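Local coordinates for putative vitamin-B12 independent methionine synthase family protein (Listeria monocytogenes, PDB 1YPX), which probably binds zinc and transfers a methyl group from a folate to homocysteine, as cobalamin-independent methionine synthases with a TIM-barrel-like fold do, at residues D80-Y85 / G107-T112; S102-G107 / R146-Y151; P140-Y145 / D188-Y193; N163-A168 / K218-E223. All blocks are in the same frame, centred on the assembly; numbering follows the deposited sequence.

Contact 1 of 4, residues D80-Y85 / G107-T112; sequences DGVEGY and GPIDFT
Asp-80 and Asp-110 form an antiparallel, hydrogen-bonded pair: Asp-80 N gives to Asp-110 O at 2.9 Å, and Asp-110 N returns a bond to Asp-80 O at 3.1 Å. One residue on, the chain turns a corner at Gly-81, whose phi of 87° suits a residue without a side chain. The missing CB also lets this backbone come close to Gly-107 and Pro-108, and Gly-107 N reaches Gly-81 O at 3.1 Å. The close-packed face is that of Val-82 and Ile-109, where Val-82 CG2 meets Ile-109 CD1 at 3.7 Å. Ile-109 directs its CB away from 80-85, but with CG1 anti to the carbonyl carbon (chi1 -50°) a further bend at chi2 brings CD1 back, while the residue rests on Leu-165 and Ala-168 of helix 158-178. Branched aliphatic residues suit this buried face. Asp-80 and Asp-110 take the looser, more solvated face, where their CB atoms lie 3.8 Å apart and their carboxylate planes are inclined at 64°. The nearest charged oxygens, both OD2, stay 5.3 Å apart, and Asp-110 OD1 is salt-bridged to Lys-171. The backbone carries the pairing, and Lys-171 should ease the repulsion between the two acids.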
loop_
_atom_site.group_PDB
_atom_site.type_symbol
_atom_site.label_atom_id
_atom_site.label_comp_id
_atom_site.label_asym_id
_atom_site.label_seq_id
_atom_site.Cartn_x
_atom_site.Cartn_y
_atom_site.Cartn_z
ATOM N N ASP A 80 -11.367 -6.791 15.847
ATOM C CA ASP A 80 -11.942 -7.661 16.870
ATOM C C ASP A 80 -11.516 -9.100 16.553
ATOM O O ASP A 80 -11.456 -9.491 15.390
ATOM C CB ASP A 80 -13.481 -7.523 16.876
ATOM C CG ASP A 80 -14.178 -8.501 17.854
ATOM O OD1 ASP A 80 -14.126 -9.738 17.620
ATOM O OD2 ASP A 80 -14.794 -8.035 18.852
ATOM N N GLY A 81 -11.192 -9.869 17.594
ATOM C CA GLY A 81 -10.782 -11.249 17.414
ATOM C C GLY A 81 -9.296 -11.419 17.159
ATOM O O GLY A 81 -8.816 -12.545 17.003
ATOM N N VAL A 82 -8.572 -10.302 17.111
ATOM C CA VAL A 82 -7.123 -10.294 16.860
ATOM C C VAL A 82 -6.431 -9.471 17.943
ATOM O O VAL A 82 -7.005 -8.512 18.463
ATOM C CB VAL A 82 -6.769 -9.639 15.495
ATOM C CG1 VAL A 82 -5.277 -9.760 15.232
ATOM C CG2 VAL A 82 -7.573 -10.268 14.379
ATOM N N GLU A 83 -5.197 -9.841 18.271
ATOM C CA GLU A 83 -4.427 -9.132 19.284
ATOM C C GLU A 83 -2.967 -9.584 19.278
ATOM O O GLU A 83 -2.675 -10.782 19.302
ATOM C CB GLU A 83 -5.052 -9.355 20.671
ATOM C CG GLU A 83 -4.508 -8.440 21.789
ATOM C CD GLU A 83 -4.546 -6.956 21.430
ATOM O OE1 GLU A 83 -3.674 -6.507 20.655
ATOM O OE2 GLU A 83 -5.451 -6.241 21.919
ATOM N N GLY A 84 -2.055 -8.615 19.235
ATOM C CA GLY A 84 -0.635 -8.922 19.224
ATOM C C GLY A 84 -0.170 -9.563 20.518
ATOM O O GLY A 84 -0.834 -9.440 21.546
ATOM N N TYR A 85 0.970 -10.248 20.462
ATOM C CA TYR A 85 1.538 -10.919 21.631
ATOM C C TYR A 85 2.904 -11.524 21.314
ATOM O O TYR A 85 3.019 -12.722 21.049
ATOM C CB TYR A 85 0.581 -12.013 22.127
ATOM C CG TYR A 85 -0.039 -11.734 23.487
ATOM C CD1 TYR A 85 -1.316 -12.208 23.803
ATOM C CD2 TYR A 85 0.652 -11.000 24.459
ATOM C CE1 TYR A 85 -1.891 -11.957 25.052
ATOM C CE2 TYR A 85 0.088 -10.745 25.711
ATOM C CZ TYR A 85 -1.183 -11.225 26.000
ATOM O OH TYR A 85 -1.743 -10.970 27.232
ATOM N N GLY A 107 -10.370 -14.870 18.440
ATOM C CA GLY A 107 -11.811 -14.742 18.482
ATOM C C GLY A 107 -12.331 -14.432 17.105
ATOM O O GLY A 107 -11.543 -14.268 16.182
ATOM N N PRO A 108 -13.651 -14.338 16.932
ATOM C CA PRO A 108 -14.277 -14.044 15.643
ATOM C C PRO A 108 -13.868 -12.679 15.064
ATOM O O PRO A 108 -14.107 -11.646 15.680
ATOM C CB PRO A 108 -15.769 -14.134 15.970
ATOM C CG PRO A 108 -15.821 -13.671 17.395
ATOM C CD PRO A 108 -14.661 -14.420 17.999
ATOM N N ILE A 109 -13.254 -12.701 13.880
ATOM C CA ILE A 109 -12.781 -11.498 13.183
ATOM C C ILE A 109 -13.902 -10.488 12.929
ATOM O O ILE A 109 -14.973 -10.848 12.436
ATOM C CB ILE A 109 -12.163 -11.842 11.786
ATOM C CG1 ILE A 109 -11.125 -12.973 11.900
ATOM C CG2 ILE A 109 -11.526 -10.602 11.187
ATOM C CD1 ILE A 109 -9.857 -12.604 12.667
ATOM N N ASP A 110 -13.655 -9.219 13.242
ATOM C CA ASP A 110 -14.667 -8.209 13.006
ATOM C C ASP A 110 -14.114 -6.795 13.057
ATOM O O ASP A 110 -12.996 -6.564 13.515
ATOM C CB ASP A 110 -15.812 -8.376 14.007
ATOM C CG ASP A 110 -17.047 -7.576 13.620
ATOM O OD1 ASP A 110 -17.257 -7.324 12.414
ATOM O OD2 ASP A 110 -17.823 -7.214 14.522
ATOM N N PHE A 111 -14.905 -5.849 12.566
ATOM C CA PHE A 111 -14.503 -4.458 12.545
ATOM C C PHE A 111 -15.639 -3.629 13.133
ATOM O O PHE A 111 -16.804 -3.837 12.800
ATOM C CB PHE A 111 -14.209 -4.033 11.101
ATOM C CG PHE A 111 -13.751 -2.608 10.962
ATOM C CD1 PHE A 111 -14.605 -1.548 11.279
ATOM C CD2 PHE A 111 -12.471 -2.323 10.510
ATOM C CE1 PHE A 111 -14.195 -0.228 11.152
ATOM C CE2 PHE A 111 -12.050 -1.010 10.378
ATOM C CZ PHE A 111 -12.919 0.047 10.702
ATOM N N THR A 112 -15.297 -2.692 14.006
ATOM C CA THR A 112 -16.301 -1.842 14.627
ATOM C C THR A 112 -15.806 -0.417 14.723
ATOM O O THR A 112 -16.349 0.496 14.101
ATOM C CB THR A 112 -16.626 -2.319 16.043
ATOM O OG1 THR A 112 -17.272 -3.593 15.975
ATOM C CG2 THR A 112 -17.529 -1.321 16.742
#

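Contact 2 of 4, residues S102-G107 / R146-Y151; sequences SVKITG and RGDIEY
The ring of Tyr-151 lies with one face over Gly-107, whose CA sits 3.9 Å from the ring centroid and only 10° off its normal, a CH-pi contact. Tyr-151 holds CG anti to its own backbone N (chi1 -160°), which lays the ring along the glycine. It closes one end of a parallel strand pair, 103-106 with 147-149, in a small mixed three-stranded sheet whose other edge is strand 82-84. The N-to-C directions of the two strands differ by 27°. Asp-148 N gives to Val-103 O at 3.1 Å, and Ile-105 N gives to Asp-148 O at 3.1 Å. On the face with Lys-104 and Asp-148 the two side chains run side by side, pointing the same way; Lys-104 NZ makes a long salt bridge of 3.6 Å to Asp-148 OD2 and a weak hydrogen bond to Tyr-85 O. Opposite charges suit neighbouring positions on this outer face. The other face is apolar. Ile-105 sends CD1 across to the backbone of Gly-147, 3.8 Å from its C atom, and the absence of a side chain on Gly-147 makes way for that methyl. Leu-143 of helix 141-146 packs on Val-103 and Ile-105 from this side, while Tyr-154 meets the Tyr-151 ring edge-to-face. Where the strand 147-149 gives way to loop, one carbonyl holds two successive N-H groups: Ile-105 O accepts from Glu-150 N at 2.8 Å and from Tyr-151 N at 3.0 Å.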
loop_
_atom_site.group_PDB
_atom_site.type_symbol
_atom_site.label_atom_id
_atom_site.label_comp_id
_atom_site.label_asym_id
_atom_site.label_seq_id
_atom_site.Cartn_x
_atom_site.Cartn_y
_atom_site.Cartn_z
ATOM N N SER A 102 4.010 -11.394 16.568
ATOM C CA SER A 102 2.998 -11.534 15.522
ATOM C C SER A 102 1.606 -11.273 16.089
ATOM O O SER A 102 1.467 -10.894 17.257
ATOM C CB SER A 102 3.039 -12.945 14.906
ATOM O OG SER A 102 4.182 -13.138 14.085
ATOM N N VAL A 103 0.585 -11.462 15.252
ATOM C CA VAL A 103 -0.810 -11.278 15.657
ATOM C C VAL A 103 -1.486 -12.628 15.867
ATOM O O VAL A 103 -1.364 -13.531 15.041
ATOM C CB VAL A 103 -1.635 -10.480 14.601
ATOM C CG1 VAL A 103 -1.346 -8.988 14.715
ATOM C CG2 VAL A 103 -1.308 -10.967 13.207
ATOM N N LYS A 104 -2.190 -12.754 16.984
ATOM C CA LYS A 104 -2.894 -13.982 17.324
ATOM C C LYS A 104 -4.387 -13.787 17.036
ATOM O O LYS A 104 -4.963 -12.758 17.394
ATOM C CB LYS A 104 -2.699 -14.302 18.818
ATOM C CG LYS A 104 -1.252 -14.226 19.329
ATOM C CD LYS A 104 -0.411 -15.426 18.904
ATOM C CE LYS A 104 1.080 -15.174 19.122
ATOM N NZ LYS A 104 1.574 -14.035 18.291
ATOM N N ILE A 105 -5.007 -14.749 16.365
ATOM C CA ILE A 105 -6.435 -14.656 16.103
ATOM C C ILE A 105 -7.048 -15.536 17.170
ATOM O O ILE A 105 -6.961 -16.759 17.076
ATOM C CB ILE A 105 -6.829 -15.219 14.716
ATOM C CG1 ILE A 105 -6.272 -14.338 13.602
ATOM C CG2 ILE A 105 -8.336 -15.306 14.600
ATOM C CD1 ILE A 105 -4.817 -14.585 13.323
ATOM N N THR A 106 -7.644 -14.919 18.190
ATOM C CA THR A 106 -8.245 -15.668 19.298
ATOM C C THR A 106 -9.754 -15.563 19.384
ATOM O O THR A 106 -10.358 -16.103 20.309
ATOM C CB THR A 106 -7.709 -15.209 20.666
ATOM O OG1 THR A 106 -8.089 -13.845 20.891
ATOM C CG2 THR A 106 -6.194 -15.339 20.730
ATOM N N GLY A 107 -10.370 -14.870 18.440
ATOM C CA GLY A 107 -11.811 -14.742 18.482
ATOM C C GLY A 107 -12.331 -14.432 17.105
ATOM O O GLY A 107 -11.543 -14.268 16.182
ATOM N N ARG A 146 0.924 -14.171 8.176
ATOM C CA ARG A 146 1.613 -13.742 9.389
ATOM C C ARG A 146 0.793 -13.883 10.673
ATOM O O ARG A 146 1.275 -13.571 11.765
ATOM C CB ARG A 146 2.093 -12.294 9.228
ATOM C CG ARG A 146 3.249 -12.118 8.242
ATOM C CD ARG A 146 4.464 -11.457 8.899
ATOM N NE ARG A 146 5.075 -12.309 9.919
ATOM C CZ ARG A 146 5.736 -13.437 9.664
ATOM N NH1 ARG A 146 5.882 -13.859 8.414
ATOM N NH2 ARG A 146 6.245 -14.150 10.664
ATOM N N GLY A 147 -0.437 -14.368 10.544
ATOM C CA GLY A 147 -1.293 -14.535 11.708
ATOM C C GLY A 147 -1.456 -15.969 12.183
ATOM O O GLY A 147 -1.738 -16.878 11.393
ATOM N N ASP A 148 -1.291 -16.171 13.486
ATOM C CA ASP A 148 -1.412 -17.500 14.080
ATOM C C ASP A 148 -2.846 -17.760 14.526
ATOM O O ASP A 148 -3.299 -17.211 15.525
ATOM C CB ASP A 148 -0.454 -17.621 15.270
ATOM C CG ASP A 148 0.973 -17.270 14.897
ATOM O OD1 ASP A 148 1.593 -18.023 14.111
ATOM O OD2 ASP A 148 1.468 -16.231 15.382
ATOM N N ILE A 149 -3.558 -18.597 13.783
ATOM C CA ILE A 149 -4.938 -18.889 14.127
ATOM C C ILE A 149 -5.025 -19.707 15.408
ATOM O O ILE A 149 -4.424 -20.775 15.529
ATOM C CB ILE A 149 -5.652 -19.645 13.006
ATOM C CG1 ILE A 149 -5.522 -18.874 11.688
ATOM C CG2 ILE A 149 -7.108 -19.834 13.379
ATOM C CD1 ILE A 149 -4.194 -19.067 10.992
ATOM N N GLU A 150 -5.783 -19.191 16.366
ATOM C CA GLU A 150 -5.940 -19.845 17.651
ATOM C C GLU A 150 -7.407 -20.190 17.908
ATOM O O GLU A 150 -7.716 -21.158 18.606
ATOM C CB GLU A 150 -5.413 -18.920 18.752
ATOM C CG GLU A 150 -4.612 -19.624 19.824
ATOM C CD GLU A 150 -3.852 -18.666 20.731
ATOM O OE1 GLU A 150 -4.501 -17.882 21.464
ATOM O OE2 GLU A 150 -2.599 -18.703 20.713
ATOM N N TYR A 151 -8.303 -19.388 17.344
ATOM C CA TYR A 151 -9.737 -19.600 17.501
ATOM C C TYR A 151 -9.997 -21.039 17.085
ATOM O O TYR A 151 -9.311 -21.582 16.206
ATOM C CB TYR A 151 -10.519 -18.627 16.606
ATOM C CG TYR A 151 -11.969 -18.382 16.988
ATOM C CD1 TYR A 151 -12.830 -17.723 16.115
ATOM C CD2 TYR A 151 -12.480 -18.799 18.216
ATOM C CE1 TYR A 151 -14.163 -17.488 16.447
ATOM C CE2 TYR A 151 -13.818 -18.568 18.559
ATOM C CZ TYR A 151 -14.652 -17.912 17.665
ATOM O OH TYR A 151 -15.980 -17.689 17.972
#

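Contact 3 of 4, residues P140-Y145 / D188-Y193; sequences PAMLHY and DTSWSY
Tyr-145 turns the edge of its ring to the face of Tyr-193, a T-shaped pair with centroids 5.2 Å apart and planes at 64°. CE2 of Tyr-145 stands over the centre of the Tyr-193 ring, 4.0 Å from its CZ, while Tyr-145 OH lies 3.7 Å from Tyr-193 CE2. Tyrosines fit this exposed position, where the rings can pack while the polar hydroxyls can probably reach solvent. Deeper in, Met-142, present as selenomethionine, crosses Thr-189 at about a right angle. With CG anti to the carbonyl carbon (chi1 -80°), Met-142 CG lies 3.8 Å from Asp-188 OD2, and the bend at chi2 carries SE to CG2 of Thr-189. The small Ala-141 lets helix 141-146 approach the same carboxylate, its CB 3.8 Å from Asp-188 OD1. That acid is held firmly: OD2 accepts Ser-190 N at 3.0 Å, making an Asx turn, and Ser-190 OG at 2.7 Å. The hydroxyl comes on the syn side and the amide on the anti side, both from one face of the carboxylate plane. OD1 takes a hydrogen bond from Ser-139 and a weak one from Trp-191 NE1. Segments at or just beyond the C-terminal ends of neighbouring barrel strands, here 132-138 and 183-188, are where TIM-barrel enzymes carry their active sites. Consistent with this, Thr-189 touches a possible, empty metal site formed by His-237, Cys-239 and Cys-334.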
loop_
_atom_site.group_PDB
_atom_site.type_symbol
_atom_site.label_atom_id
_atom_site.label_comp_id
_atom_site.label_asym_id
_atom_site.label_seq_id
_atom_site.Cartn_x
_atom_site.Cartn_y
_atom_site.Cartn_z
ATOM N N PRO A 140 -5.736 -8.086 3.275
ATOM C CA PRO A 140 -6.331 -9.062 4.191
ATOM C C PRO A 140 -5.560 -10.391 4.225
ATOM O O PRO A 140 -5.532 -11.065 5.248
ATOM C CB PRO A 140 -7.760 -9.207 3.658
ATOM C CG PRO A 140 -7.609 -8.959 2.205
ATOM C CD PRO A 140 -6.644 -7.786 2.156
ATOM N N ALA A 141 -4.915 -10.744 3.116
ATOM C CA ALA A 141 -4.155 -11.984 3.035
ATOM C C ALA A 141 -2.917 -11.917 3.914
ATOM O O ALA A 141 -2.228 -12.918 4.110
ATOM C CB ALA A 141 -3.751 -12.265 1.589
HETATM N N MSE A 142 -2.628 -10.730 4.430
HETATM C CA MSE A 142 -1.472 -10.545 5.296
HETATM C C MSE A 142 -1.750 -11.110 6.690
HETATM O O MSE A 142 -0.825 -11.494 7.410
HETATM C CB MSE A 142 -1.107 -9.059 5.374
HETATM C CG MSE A 142 -0.304 -8.568 4.178
HETATM SE SE MSE A 142 1.620 -8.909 4.344
HETATM C CE MSE A 142 1.680 -10.812 4.025
ATOM N N LEU A 143 -3.030 -11.171 7.057
ATOM C CA LEU A 143 -3.441 -11.701 8.356
ATOM C C LEU A 143 -3.434 -13.214 8.311
ATOM O O LEU A 143 -3.033 -13.878 9.268
ATOM C CB LEU A 143 -4.853 -11.226 8.722
ATOM C CG LEU A 143 -5.401 -11.726 10.062
ATOM C CD1 LEU A 143 -4.422 -11.405 11.163
ATOM C CD2 LEU A 143 -6.732 -11.083 10.350
ATOM N N HIS A 144 -3.899 -13.749 7.192
ATOM C CA HIS A 144 -3.951 -15.186 6.997
ATOM C C HIS A 144 -2.574 -15.799 7.208
ATOM O O HIS A 144 -2.431 -16.778 7.939
ATOM C CB HIS A 144 -4.457 -15.491 5.587
ATOM C CG HIS A 144 -4.448 -16.946 5.235
ATOM N ND1 HIS A 144 -3.293 -17.627 4.909
ATOM C CD2 HIS A 144 -5.457 -17.841 5.125
ATOM C CE1 HIS A 144 -3.593 -18.879 4.609
ATOM N NE2 HIS A 144 -4.900 -19.035 4.731
ATOM N N TYR A 145 -1.564 -15.209 6.581
ATOM C CA TYR A 145 -0.211 -15.720 6.700
ATOM C C TYR A 145 0.453 -15.405 8.031
ATOM O O TYR A 145 0.539 -16.268 8.904
ATOM C CB TYR A 145 0.666 -15.196 5.558
ATOM C CG TYR A 145 2.115 -15.647 5.639
ATOM C CD1 TYR A 145 2.443 -16.983 5.911
ATOM C CD2 TYR A 145 3.159 -14.742 5.432
ATOM C CE1 TYR A 145 3.781 -17.407 5.977
ATOM C CE2 TYR A 145 4.497 -15.155 5.493
ATOM C CZ TYR A 145 4.799 -16.485 5.765
ATOM O OH TYR A 145 6.116 -16.884 5.820
ATOM N N ASP A 188 0.666 -5.794 0.254
ATOM C CA ASP A 188 0.719 -7.225 0.373
ATOM C C ASP A 188 2.082 -7.771 0.035
ATOM O O ASP A 188 2.460 -7.827 -1.130
ATOM C CB ASP A 188 -0.329 -7.849 -0.532
ATOM C CG ASP A 188 -0.692 -9.226 -0.090
ATOM O OD1 ASP A 188 -1.794 -9.702 -0.424
ATOM O OD2 ASP A 188 0.137 -9.834 0.604
ATOM N N THR A 189 2.819 -8.183 1.057
ATOM C CA THR A 189 4.149 -8.719 0.839
ATOM C C THR A 189 4.166 -10.244 0.862
ATOM O O THR A 189 5.240 -10.849 0.847
ATOM C CB THR A 189 5.130 -8.208 1.902
ATOM O OG1 THR A 189 6.458 -8.613 1.554
ATOM C CG2 THR A 189 4.784 -8.777 3.268
ATOM N N SER A 190 2.980 -10.854 0.884
ATOM C CA SER A 190 2.856 -12.310 0.936
ATOM C C SER A 190 3.113 -13.016 -0.393
ATOM O O SER A 190 3.641 -14.125 -0.415
ATOM C CB SER A 190 1.471 -12.721 1.479
ATOM O OG SER A 190 0.426 -12.492 0.548
ATOM N N TRP A 191 2.749 -12.379 -1.498
ATOM C CA TRP A 191 2.947 -12.982 -2.807
ATOM C C TRP A 191 4.423 -13.159 -3.145
ATOM O O TRP A 191 4.786 -14.098 -3.844
ATOM C CB TRP A 191 2.271 -12.138 -3.889
ATOM C CG TRP A 191 0.823 -11.854 -3.612
ATOM C CD1 TRP A 191 0.324 -10.898 -2.788
ATOM C CD2 TRP A 191 -0.309 -12.547 -4.158
ATOM N NE1 TRP A 191 -1.049 -10.945 -2.783
ATOM C CE2 TRP A 191 -1.465 -11.947 -3.616
ATOM C CE3 TRP A 191 -0.455 -13.615 -5.051
ATOM C CZ2 TRP A 191 -2.755 -12.379 -3.939
ATOM C CZ3 TRP A 191 -1.732 -14.042 -5.371
ATOM C CH2 TRP A 191 -2.869 -13.423 -4.817
ATOM N N SER A 192 5.273 -12.264 -2.655
ATOM C CA SER A 192 6.702 -12.364 -2.941
ATOM C C SER A 192 7.267 -13.691 -2.442
ATOM O O SER A 192 8.147 -14.277 -3.073
ATOM C CB SER A 192 7.470 -11.198 -2.301
ATOM O OG SER A 192 7.494 -11.281 -0.887
ATOM N N TYR A 193 6.751 -14.170 -1.315
ATOM C CA TYR A 193 7.220 -15.426 -0.746
ATOM C C TYR A 193 7.121 -16.600 -1.709
ATOM O O TYR A 193 8.083 -17.347 -1.884
ATOM C CB TYR A 193 6.454 -15.750 0.533
ATOM C CG TYR A 193 6.835 -14.868 1.695
ATOM C CD1 TYR A 193 6.296 -13.587 1.833
ATOM C CD2 TYR A 193 7.741 -15.314 2.660
ATOM C CE1 TYR A 193 6.645 -12.773 2.908
ATOM C CE2 TYR A 193 8.099 -14.510 3.736
ATOM C CZ TYR A 193 7.545 -13.241 3.856
ATOM O OH TYR A 193 7.877 -12.455 4.935
#

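Contact 4 of 4, residues N163-A168 / K218-E223; sequences NDLATA and KNLINE
Chi1 values of 179° in Leu-165 and 172° in Leu-220 extend both side chains away from their own backbone nitrogens, so that the branched ends meet between the helices. CD2 of Leu-165 lies 4.0 Å from CD2 of Leu-220, the two chains meeting at a slant. Beside them Ala-166 CB faces helix 213-224 directly. It lies 4.3 Å from Leu-220 CD1 and 3.5 Å from CG of Glu-223, whose fully extended chain passes over the methyl group. The small alanine allows this, its CA coming within 5.9 Å of the Glu-223 CA. CG and the carboxylate of the glutamate both lie along the alanine methyl, and Glu-223 OE1 continues to within 4.0 Å of Asn-163 CA. Asn-163 ND2 and Glu-223 OE2 remain 4.3 Å apart, so the interface rests on apolar contact. The short segments run in roughly the same direction, their axes 9.0 Å apart at closest and crossing at -34°. These helices lie on the outside of the barrel, each leading into a strand of the parallel sheet, 183-188 or 233-238. Helix 141-146 packs on both, with Leu-143 against Leu-165 and Ala-141 against Leu-220, while strand 108-110 also meets helix 158-178, where Ile-109 touches Asp-164.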
loop_
_atom_site.group_PDB
_atom_site.type_symbol
_atom_site.label_atom_id
_atom_site.label_comp_id
_atom_site.label_asym_id
_atom_site.label_seq_id
_atom_site.Cartn_x
_atom_site.Cartn_y
_atom_site.Cartn_z
ATOM N N ASN A 163 -14.140 -15.975 5.203
ATOM C CA ASN A 163 -15.360 -15.182 5.088
ATOM C C ASN A 163 -15.404 -13.991 6.046
ATOM O O ASN A 163 -15.535 -12.858 5.602
ATOM C CB ASN A 163 -16.595 -16.057 5.304
ATOM C CG ASN A 163 -16.680 -17.203 4.315
ATOM O OD1 ASN A 163 -17.677 -17.932 4.282
ATOM N ND2 ASN A 163 -15.631 -17.376 3.505
ATOM N N ASP A 164 -15.292 -14.246 7.346
ATOM C CA ASP A 164 -15.345 -13.180 8.347
ATOM C C ASP A 164 -14.301 -12.106 8.075
ATOM O O ASP A 164 -14.596 -10.912 8.150
ATOM C CB ASP A 164 -15.124 -13.739 9.768
ATOM C CG ASP A 164 -16.200 -14.748 10.198
ATOM O OD1 ASP A 164 -16.168 -15.187 11.376
ATOM O OD2 ASP A 164 -17.077 -15.112 9.375
ATOM N N LEU A 165 -13.078 -12.537 7.779
ATOM C CA LEU A 165 -11.981 -11.622 7.500
ATOM C C LEU A 165 -12.342 -10.688 6.329
ATOM O O LEU A 165 -12.039 -9.492 6.365
ATOM C CB LEU A 165 -10.693 -12.420 7.218
ATOM C CG LEU A 165 -9.387 -11.683 6.874
ATOM C CD1 LEU A 165 -8.997 -10.773 8.030
ATOM C CD2 LEU A 165 -8.263 -12.675 6.586
ATOM N N ALA A 166 -13.005 -11.225 5.308
ATOM C CA ALA A 166 -13.424 -10.431 4.151
ATOM C C ALA A 166 -14.508 -9.395 4.528
ATOM O O ALA A 166 -14.481 -8.260 4.041
ATOM C CB ALA A 166 -13.931 -11.364 3.036
ATOM N N THR A 167 -15.464 -9.790 5.379
ATOM C CA THR A 167 -16.512 -8.879 5.826
ATOM C C THR A 167 -15.855 -7.847 6.718
ATOM O O THR A 167 -16.210 -6.669 6.692
ATOM C CB THR A 167 -17.622 -9.592 6.658
ATOM O OG1 THR A 167 -18.379 -10.459 5.810
ATOM C CG2 THR A 167 -18.577 -8.575 7.282
ATOM N N ALA A 168 -14.894 -8.281 7.522
ATOM C CA ALA A 168 -14.195 -7.336 8.386
ATOM C C ALA A 168 -13.593 -6.267 7.475
ATOM O O ALA A 168 -13.556 -5.086 7.834
ATOM C CB ALA A 168 -13.095 -8.035 9.180
ATOM N N LYS A 218 -6.520 -14.704 -3.832
ATOM C CA LYS A 218 -7.254 -14.029 -4.902
ATOM C C LYS A 218 -8.733 -13.913 -4.546
ATOM O O LYS A 218 -9.356 -12.871 -4.763
ATOM C CB LYS A 218 -7.117 -14.784 -6.225
ATOM C CG LYS A 218 -8.051 -14.268 -7.315
ATOM C CD LYS A 218 -8.560 -15.407 -8.191
ATOM C CE LYS A 218 -9.427 -16.393 -7.392
ATOM N NZ LYS A 218 -9.724 -17.669 -8.134
ATOM N N ASN A 219 -9.296 -14.985 -4.005
ATOM C CA ASN A 219 -10.699 -14.982 -3.620
ATOM C C ASN A 219 -10.912 -14.149 -2.364
ATOM O O ASN A 219 -11.954 -13.517 -2.195
ATOM C CB ASN A 219 -11.178 -16.415 -3.384
ATOM C CG ASN A 219 -11.105 -17.266 -4.639
ATOM O OD1 ASN A 219 -11.818 -17.020 -5.610
ATOM N ND2 ASN A 219 -10.234 -18.268 -4.624
ATOM N N LEU A 220 -9.918 -14.153 -1.483
ATOM C CA LEU A 220 -9.989 -13.382 -0.244
ATOM C C LEU A 220 -10.016 -11.887 -0.549
ATOM O O LEU A 220 -10.839 -11.142 -0.004
ATOM C CB LEU A 220 -8.784 -13.700 0.641
ATOM C CG LEU A 220 -8.627 -12.832 1.890
ATOM C CD1 LEU A 220 -9.890 -12.893 2.743
ATOM C CD2 LEU A 220 -7.420 -13.311 2.687
ATOM N N ILE A 221 -9.107 -11.470 -1.433
ATOM C CA ILE A 221 -8.979 -10.082 -1.842
ATOM C C ILE A 221 -10.218 -9.603 -2.580
ATOM O O ILE A 221 -10.821 -8.594 -2.208
ATOM C CB ILE A 221 -7.802 -9.865 -2.805
ATOM C CG1 ILE A 221 -6.507 -10.459 -2.236
ATOM C CG2 ILE A 221 -7.685 -8.392 -3.129
ATOM C CD1 ILE A 221 -6.220 -10.093 -0.812
ATOM N N ASN A 222 -10.596 -10.311 -3.638
ATOM C CA ASN A 222 -11.765 -9.883 -4.402
ATOM C C ASN A 222 -12.986 -9.773 -3.499
ATOM O O ASN A 222 -13.766 -8.827 -3.615
ATOM C CB ASN A 222 -12.049 -10.838 -5.576
ATOM C CG ASN A 222 -11.014 -10.720 -6.699
ATOM O OD1 ASN A 222 -10.594 -9.614 -7.065
ATOM N ND2 ASN A 222 -10.613 -11.863 -7.260
ATOM N N GLU A 223 -13.143 -10.730 -2.592
ATOM C CA GLU A 223 -14.275 -10.697 -1.677
ATOM C C GLU A 223 -14.186 -9.499 -0.734
ATOM O O GLU A 223 -15.183 -8.813 -0.494
ATOM C CB GLU A 223 -14.348 -11.981 -0.850
ATOM C CG GLU A 223 -15.600 -12.056 -0.007
ATOM C CD GLU A 223 -15.617 -13.238 0.932
ATOM O OE1 GLU A 223 -16.597 -13.328 1.719
ATOM O OE2 GLU A 223 -14.666 -14.073 0.891
#

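How the contacts relate
Contacts 1 and 2 have centres 8 Å apart and share Gly-107, where the chain leaves the small mixed sheet for strand 108-110; strands 82-84 and 103-106 are neighbours in that sheet. Contact 3 lies nearer the chain centre, 14 Å from contact 2, joined to it by helix 141-146 running into strand 147-149. Contact 4, 13 Å from contact 3, pairs the outer helices 158-178 and 213-224. Contact 1 closes along the chain before contacts 3 and 4 open, whereas contacts 2 and 3, like 3 and 4, interleave. Leu-143 touches residues of the other three contacts, so it links the small sheet and strand 108-110 to helix 158-178.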